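Local coordinates for two-domain protein containing predicted PHP-like metal-dependent phosphoesterase (Bacteroides vulgatus ATCC 8482, PDB 3E38) that is a predicted metal-dependent phosphoesterase of the PHP type that binds zinc ions and carries an added Ig-like domain, possibly acting as a 5'-3' nucleic acid exonuclease, at residues V270-V281 with T300-I311. Numbering follows the deposited sequence.
Sequences VTLSITNVTDLV and TLKPHTRYTVRI
Strands 270-276 and 306-311 pair antiparallel in one sheet of the Ig-like domain, their axes 4.4 Å apart at 154°, with V270-I311, L272-V309 and I274-Y307 as hydrogen-bonded pairs. The domain has two antiparallel sheets, as in an Ig-like sandwich, and the face bearing L272, I274 and V309 touches the second one: I274 CG2 reaches L301 CD2 at 3.6 Å, and L301, ending strand 298-301, also packs on L282 and L284. Farther along, L272 CD1 meets I311 CD1 at 3.7 Å. On the face of T271 and R310, the R310 chain bends at chi2, which brings NH1 to T271 OG1 in the guanidinium plane, while NH2 hydrogen-bonds N266 OD1.

Where the strands part, the buried N276 amide ties its own loop to the end of strand 298-301. With CG anti to the backbone N (chi1 -169°), ND2 donates to L301 O at 2.7 Å, from above that carbonyl's plane, and to L280 O at 2.6 Å, almost within its own amide plane; OD1 accepts from T278 N, an Asx turn, and from T278 OG1. A leucine here would probably leave the L301 and L280 carbonyls without this shared donor and T278 N and OG1 without their acceptor, so that loop 277-280 could shift. The type II turn 302-305 presents H304, with T278 O over one face of its ring and NE2 donating to D279 OD1 at 2.6 Å, in the ring plane but with the carboxylate turned 81° to it.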
ATOM      1  N   VAL B 270     -37.496  -8.548  -6.562  1.00 37.76           N
ATOM      2  CA  VAL B 270     -36.886  -9.102  -5.345  1.00 34.61           C
ATOM      3  C   VAL B 270     -35.599  -8.386  -5.018  1.00 33.88           C
ATOM      4  O   VAL B 270     -34.827  -8.016  -5.902  1.00 33.83           O
ATOM      5  CB  VAL B 270     -36.612 -10.642  -5.493  1.00 34.61           C
ATOM      6  CG1 VAL B 270     -35.857 -11.234  -4.286  1.00 31.56           C
ATOM      7  CG2 VAL B 270     -37.906 -11.395  -5.717  1.00 30.94           C
ATOM      8  N   THR B 271     -35.387  -8.178  -3.731  1.00 32.77           N
ATOM      9  CA  THR B 271     -34.153  -7.547  -3.260  1.00 33.35           C
ATOM     10  C   THR B 271     -33.325  -8.571  -2.519  1.00 34.37           C
ATOM     11  O   THR B 271     -33.803  -9.198  -1.578  1.00 36.57           O
ATOM     12  CB  THR B 271     -34.436  -6.343  -2.376  1.00 31.43           C
ATOM     13  OG1 THR B 271     -35.006  -5.323  -3.193  1.00 36.83           O
ATOM     14  CG2 THR B 271     -33.154  -5.814  -1.748  1.00 35.65           C
ATOM     15  N   LEU B 272     -32.103  -8.765  -3.001  1.00 33.66           N
ATOM     16  CA  LEU B 272     -31.145  -9.689  -2.394  1.00 34.58           C
ATOM     17  C   LEU B 272     -29.998  -8.964  -1.721  1.00 35.59           C
ATOM     18  O   LEU B 272     -29.734  -7.793  -1.956  1.00 35.41           O
ATOM     19  CB  LEU B 272     -30.543 -10.631  -3.457  1.00 34.50           C
ATOM     20  CG  LEU B 272     -31.466 -11.534  -4.288  1.00 33.98           C
ATOM     21  CD1 LEU B 272     -30.673 -12.247  -5.386  1.00 27.64           C
ATOM     22  CD2 LEU B 272     -32.174 -12.524  -3.386  1.00 26.25           C
ATOM     23  N   SER B 273     -29.335  -9.669  -0.829  1.00 38.78           N
ATOM     24  CA  SER B 273     -28.075  -9.161  -0.286  1.00 40.73           C
ATOM     25  C   SER B 273     -27.078 -10.270  -0.491  1.00 38.95           C
ATOM     26  O   SER B 273     -27.200 -11.329   0.127  1.00 40.23           O
ATOM     27  CB  SER B 273     -28.137  -8.773   1.200  1.00 42.38           C
ATOM     28  OG  SER B 273     -28.105  -9.930   2.038  1.00 51.12           O
ATOM     29  N   ILE B 274     -26.112 -10.030  -1.372  1.00 36.11           N
ATOM     30  CA  ILE B 274     -25.053 -11.003  -1.659  1.00 35.11           C
ATOM     31  C   ILE B 274     -23.716 -10.564  -1.074  1.00 34.46           C
ATOM     32  O   ILE B 274     -23.231  -9.483  -1.313  1.00 36.86           O
ATOM     33  CB  ILE B 274     -24.913 -11.195  -3.147  1.00 35.21           C
ATOM     34  CG1 ILE B 274     -26.292 -11.475  -3.734  1.00 34.56           C
ATOM     35  CG2 ILE B 274     -23.937 -12.314  -3.448  1.00 34.97           C
ATOM     36  CD1 ILE B 274     -26.283 -11.655  -5.206  1.00 29.25           C
ATOM     37  N   THR B 275     -23.151 -11.416  -0.254  1.00 33.68           N
ATOM     38  CA  THR B 275     -21.878 -11.126   0.369  1.00 33.72           C
ATOM     39  C   THR B 275     -20.822 -12.124  -0.010  1.00 32.41           C
ATOM     40  O   THR B 275     -21.037 -13.332   0.055  1.00 32.36           O
ATOM     41  CB  THR B 275     -22.007 -11.161   1.891  1.00 34.29           C
ATOM     42  OG1 THR B 275     -23.086 -10.309   2.276  1.00 37.14           O
ATOM     43  CG2 THR B 275     -20.718 -10.715   2.580  1.00 31.03           C
ATOM     44  N   ASN B 276     -19.693 -11.557  -0.422  1.00 29.33           N
ATOM     45  CA  ASN B 276     -18.471 -12.262  -0.742  1.00 29.85           C
ATOM     46  C   ASN B 276     -17.777 -12.426   0.592  1.00 33.45           C
ATOM     47  O   ASN B 276     -17.338 -11.443   1.235  1.00 35.50           O
ATOM     48  CB  ASN B 276     -17.608 -11.463  -1.722  1.00 29.44           C
ATOM     49  CG  ASN B 276     -16.449 -12.259  -2.302  1.00 31.97           C
ATOM     50  OD1 ASN B 276     -16.152 -13.357  -1.859  1.00 32.99           O
ATOM     51  ND2 ASN B 276     -15.764 -11.678  -3.298  1.00 29.48           N
ATOM     52  N   VAL B 277     -17.711 -13.669   1.040  1.00 33.35           N
ATOM     53  CA  VAL B 277     -17.150 -13.979   2.351  1.00 34.26           C
ATOM     54  C   VAL B 277     -15.704 -14.475   2.199  1.00 35.05           C
ATOM     55  O   VAL B 277     -15.115 -15.058   3.113  1.00 37.77           O
ATOM     56  CB  VAL B 277     -18.064 -15.020   3.105  1.00 33.93           C
ATOM     57  CG1 VAL B 277     -19.486 -14.478   3.275  1.00 28.07           C
ATOM     58  CG2 VAL B 277     -18.110 -16.320   2.378  1.00 23.58           C
ATOM     59  N   THR B 278     -15.140 -14.216   1.028  1.00 32.62           N
ATOM     60  CA  THR B 278     -13.764 -14.660   0.721  1.00 32.00           C
ATOM     61  C   THR B 278     -12.798 -13.533   0.434  1.00 31.43           C
ATOM     62  O   THR B 278     -13.126 -12.360   0.504  1.00 32.42           O
ATOM     63  CB  THR B 278     -13.719 -15.621  -0.472  1.00 32.79           C
ATOM     64  OG1 THR B 278     -13.896 -14.897  -1.689  1.00 35.11           O
ATOM     65  CG2 THR B 278     -14.844 -16.669  -0.371  1.00 29.87           C
ATOM     66  N   ASP B 279     -11.568 -13.949   0.191  1.00 33.39           N
ATOM     67  CA  ASP B 279     -10.445 -13.078  -0.165  1.00 30.76           C
ATOM     68  C   ASP B 279     -10.374 -12.965  -1.693  1.00 32.24           C
ATOM     69  O   ASP B 279      -9.530 -12.265  -2.264  1.00 32.39           O
ATOM     70  CB  ASP B 279      -9.097 -13.631   0.339  1.00 32.44           C
ATOM     71  CG  ASP B 279      -8.823 -13.348   1.788  1.00 32.06           C
ATOM     72  OD1 ASP B 279      -9.520 -12.495   2.373  1.00 36.44           O
ATOM     73  OD2 ASP B 279      -7.872 -13.972   2.322  1.00 33.85           O
ATOM     74  N   LEU B 280     -11.296 -13.661  -2.339  1.00 33.23           N
ATOM     75  CA  LEU B 280     -11.351 -13.725  -3.780  1.00 31.20           C
ATOM     76  C   LEU B 280     -12.390 -12.809  -4.368  1.00 30.64           C
ATOM     77  O   LEU B 280     -13.568 -12.871  -4.027  1.00 32.28           O
ATOM     78  CB  LEU B 280     -11.723 -15.140  -4.259  1.00 34.71           C
ATOM     79  CG  LEU B 280     -11.048 -16.423  -3.759  1.00 37.79           C
ATOM     80  CD1 LEU B 280     -11.411 -17.622  -4.705  1.00 37.65           C
ATOM     81  CD2 LEU B 280      -9.606 -16.243  -3.693  1.00 27.52           C
ATOM     82  N   VAL B 281     -11.950 -12.023  -5.328  1.00 30.26           N
ATOM     83  CA  VAL B 281     -12.836 -11.163  -6.048  1.00 33.79           C
ATOM     84  C   VAL B 281     -13.592 -12.074  -6.987  1.00 33.74           C
ATOM     85  O   VAL B 281     -13.057 -13.057  -7.488  1.00 33.23           O
ATOM     86  CB  VAL B 281     -12.137 -10.104  -6.882  1.00 36.80           C
ATOM     87  CG1 VAL B 281     -11.477 -10.771  -8.088  1.00 40.03           C
ATOM     88  CG2 VAL B 281     -13.175  -9.051  -7.333  1.00 31.38           C
ATOM     89  N   THR B 300     -19.048  -6.952  -9.974  1.00 33.82           N
ATOM     90  CA  THR B 300     -17.850  -7.420  -9.290  1.00 34.46           C
ATOM     91  C   THR B 300     -18.057  -7.413  -7.815  1.00 34.68           C
ATOM     92  O   THR B 300     -18.286  -6.353  -7.205  1.00 32.38           O
ATOM     93  CB  THR B 300     -16.634  -6.535  -9.516  1.00 35.40           C
ATOM     94  OG1 THR B 300     -16.240  -6.641 -10.882  1.00 37.15           O
ATOM     95  CG2 THR B 300     -15.466  -6.995  -8.586  1.00 29.57           C
ATOM     96  N   LEU B 301     -17.978  -8.614  -7.251  1.00 34.01           N
ATOM     97  CA  LEU B 301     -18.111  -8.789  -5.811  1.00 31.94           C
ATOM     98  C   LEU B 301     -16.733  -8.875  -5.203  1.00 29.39           C
ATOM     99  O   LEU B 301     -16.072  -9.894  -5.247  1.00 27.22           O
ATOM    100  CB  LEU B 301     -18.915 -10.033  -5.450  1.00 31.76           C
ATOM    101  CG  LEU B 301     -20.386 -10.101  -5.767  1.00 35.78           C
ATOM    102  CD1 LEU B 301     -20.577 -10.108  -7.265  1.00 39.86           C
ATOM    103  CD2 LEU B 301     -20.893 -11.378  -5.136  1.00 32.54           C
ATOM    104  N   LYS B 302     -16.319  -7.751  -4.649  1.00 30.62           N
ATOM    105  CA  LYS B 302     -15.048  -7.638  -3.979  1.00 30.45           C
ATOM    106  C   LYS B 302     -15.013  -8.462  -2.700  1.00 32.40           C
ATOM    107  O   LYS B 302     -16.055  -8.809  -2.134  1.00 31.39           O
ATOM    108  CB  LYS B 302     -14.730  -6.156  -3.666  1.00 30.99           C
ATOM    109  CG  LYS B 302     -14.300  -5.364  -4.908  1.00 34.26           C
ATOM    110  CD  LYS B 302     -14.451  -3.885  -4.704  1.00 45.72           C
ATOM    111  CE  LYS B 302     -14.056  -3.046  -5.924  1.00 49.61           C
ATOM    112  NZ  LYS B 302     -12.622  -2.641  -5.982  1.00 52.25           N
ATOM    113  N   PRO B 303     -13.786  -8.770  -2.226  1.00 34.11           N
ATOM    114  CA  PRO B 303     -13.636  -9.554  -1.010  1.00 31.20           C
ATOM    115  C   PRO B 303     -14.256  -8.893   0.177  1.00 34.03           C
ATOM    116  O   PRO B 303     -14.145  -7.681   0.371  1.00 34.55           O
ATOM    117  CB  PRO B 303     -12.120  -9.645  -0.835  1.00 31.94           C
ATOM    118  CG  PRO B 303     -11.568  -9.524  -2.261  1.00 31.06           C
ATOM    119  CD  PRO B 303     -12.507  -8.594  -2.953  1.00 31.58           C
ATOM    120  N   HIS B 304     -14.927  -9.742   0.938  1.00 34.85           N
ATOM    121  CA  HIS B 304     -15.527  -9.411   2.230  1.00 32.90           C
ATOM    122  C   HIS B 304     -16.439  -8.208   2.166  1.00 32.32           C
ATOM    123  O   HIS B 304     -16.456  -7.385   3.050  1.00 33.76           O
ATOM    124  CB  HIS B 304     -14.418  -9.220   3.261  1.00 32.55           C
ATOM    125  CG  HIS B 304     -13.504 -10.403   3.362  1.00 34.17           C
ATOM    126  ND1 HIS B 304     -13.913 -11.613   3.877  1.00 35.59           N
ATOM    127  CD2 HIS B 304     -12.225 -10.581   2.950  1.00 28.01           C
ATOM    128  CE1 HIS B 304     -12.924 -12.486   3.780  1.00 33.57           C
ATOM    129  NE2 HIS B 304     -11.890 -11.885   3.211  1.00 29.67           N
ATOM    130  N   THR B 305     -17.183  -8.133   1.076  1.00 34.44           N
ATOM    131  CA  THR B 305     -18.113  -7.035   0.825  1.00 33.86           C
ATOM    132  C   THR B 305     -19.509  -7.518   0.548  1.00 33.01           C
ATOM    133  O   THR B 305     -19.699  -8.436  -0.208  1.00 30.55           O
ATOM    134  CB  THR B 305     -17.625  -6.224  -0.388  1.00 33.84           C
ATOM    135  OG1 THR B 305     -16.283  -5.793  -0.129  1.00 39.76           O
ATOM    136  CG2 THR B 305     -18.527  -5.011  -0.661  1.00 31.07           C
ATOM    137  N   ARG B 306     -20.476  -6.852   1.174  1.00 33.15           N
ATOM    138  CA  ARG B 306     -21.907  -7.162   1.018  1.00 32.16           C
ATOM    139  C   ARG B 306     -22.564  -6.228   0.039  1.00 30.83           C
ATOM    140  O   ARG B 306     -22.410  -5.030   0.110  1.00 30.23           O
ATOM    141  CB  ARG B 306     -22.639  -7.035   2.350  1.00 34.58           C
ATOM    142  CG  ARG B 306     -24.141  -7.390   2.287  1.00 37.42           C
ATOM    143  CD  ARG B 306     -24.843  -7.111   3.597  1.00 38.12           C
ATOM    144  NE  ARG B 306     -24.910  -5.671   3.864  1.00 58.50           N
ATOM    145  CZ  ARG B 306     -24.102  -5.001   4.688  1.00 65.16           C
ATOM    146  NH1 ARG B 306     -23.166  -5.661   5.361  1.00 65.65           N
ATOM    147  NH2 ARG B 306     -24.236  -3.673   4.845  1.00 60.74           N
ATOM    148  N   TYR B 307     -23.286  -6.805  -0.902  1.00 34.68           N
ATOM    149  CA  TYR B 307     -24.008  -6.017  -1.900  1.00 34.81           C
ATOM    150  C   TYR B 307     -25.504  -6.220  -1.836  1.00 37.88           C
ATOM    151  O   TYR B 307     -25.983  -7.318  -1.536  1.00 38.88           O
ATOM    152  CB  TYR B 307     -23.560  -6.418  -3.293  1.00 36.41           C
ATOM    153  CG  TYR B 307     -22.111  -6.174  -3.542  1.00 34.48           C
ATOM    154  CD1 TYR B 307     -21.156  -7.107  -3.151  1.00 32.95           C
ATOM    155  CD2 TYR B 307     -21.692  -5.012  -4.159  1.00 29.89           C
ATOM    156  CE1 TYR B 307     -19.817  -6.880  -3.365  1.00 34.45           C
ATOM    157  CE2 TYR B 307     -20.341  -4.767  -4.376  1.00 38.79           C
ATOM    158  CZ  TYR B 307     -19.411  -5.705  -3.977  1.00 31.54           C
ATOM    159  OH  TYR B 307     -18.080  -5.480  -4.203  1.00 35.74           O
ATOM    160  N   THR B 308     -26.226  -5.135  -2.118  1.00 39.17           N
ATOM    161  CA  THR B 308     -27.686  -5.169  -2.252  1.00 38.86           C
ATOM    162  C   THR B 308     -28.007  -5.246  -3.728  1.00 39.27           C
ATOM    163  O   THR B 308     -27.655  -4.389  -4.522  1.00 42.30           O
ATOM    164  CB  THR B 308     -28.341  -3.949  -1.669  1.00 39.08           C
ATOM    165  OG1 THR B 308     -27.797  -3.706  -0.373  1.00 40.85           O
ATOM    166  CG2 THR B 308     -29.862  -4.144  -1.578  1.00 42.01           C
ATOM    167  N   VAL B 309     -28.682  -6.301  -4.096  1.00 39.20           N
ATOM    168  CA  VAL B 309     -28.981  -6.561  -5.488  1.00 38.59           C
ATOM    169  C   VAL B 309     -30.483  -6.680  -5.701  1.00 39.16           C
ATOM    170  O   VAL B 309     -31.156  -7.531  -5.119  1.00 41.35           O
ATOM    171  CB  VAL B 309     -28.252  -7.847  -5.921  1.00 37.86           C
ATOM    172  CG1 VAL B 309     -28.526  -8.194  -7.368  1.00 35.38           C
ATOM    173  CG2 VAL B 309     -26.769  -7.673  -5.679  1.00 33.69           C
ATOM    174  N   ARG B 310     -30.994  -5.785  -6.527  1.00 37.93           N
ATOM    175  CA  ARG B 310     -32.407  -5.779  -6.854  1.00 37.77           C
ATOM    176  C   ARG B 310     -32.617  -6.448  -8.189  1.00 35.84           C
ATOM    177  O   ARG B 310     -31.919  -6.183  -9.165  1.00 36.88           O
ATOM    178  CB  ARG B 310     -32.948  -4.347  -6.882  1.00 37.44           C
ATOM    179  CG  ARG B 310     -34.435  -4.212  -7.315  1.00 39.68           C
ATOM    180  CD  ARG B 310     -35.459  -4.585  -6.227  1.00 41.34           C
ATOM    181  NE  ARG B 310     -36.839  -4.423  -6.701  1.00 38.76           N
ATOM    182  CZ  ARG B 310     -37.922  -4.707  -5.978  1.00 46.64           C
ATOM    183  NH1 ARG B 310     -37.808  -5.161  -4.735  1.00 51.41           N
ATOM    184  NH2 ARG B 310     -39.128  -4.544  -6.502  1.00 51.44           N
ATOM    185  N   ILE B 311     -33.573  -7.351  -8.198  1.00 35.21           N
ATOM    186  CA  ILE B 311     -33.985  -8.034  -9.418  1.00 34.85           C
ATOM    187  C   ILE B 311     -35.429  -7.639  -9.701  1.00 35.34           C
ATOM    188  O   ILE B 311     -36.334  -7.929  -8.921  1.00 37.48           O
ATOM    189  CB  ILE B 311     -33.895  -9.578  -9.324  1.00 34.45           C
ATOM    190  CG1 ILE B 311     -32.454 -10.048  -9.092  1.00 34.81           C
ATOM    191  CG2 ILE B 311     -34.448 -10.203 -10.622  1.00 26.30           C
ATOM    192  CD1 ILE B 311     -31.859  -9.648  -7.783  1.00 37.06           C
TER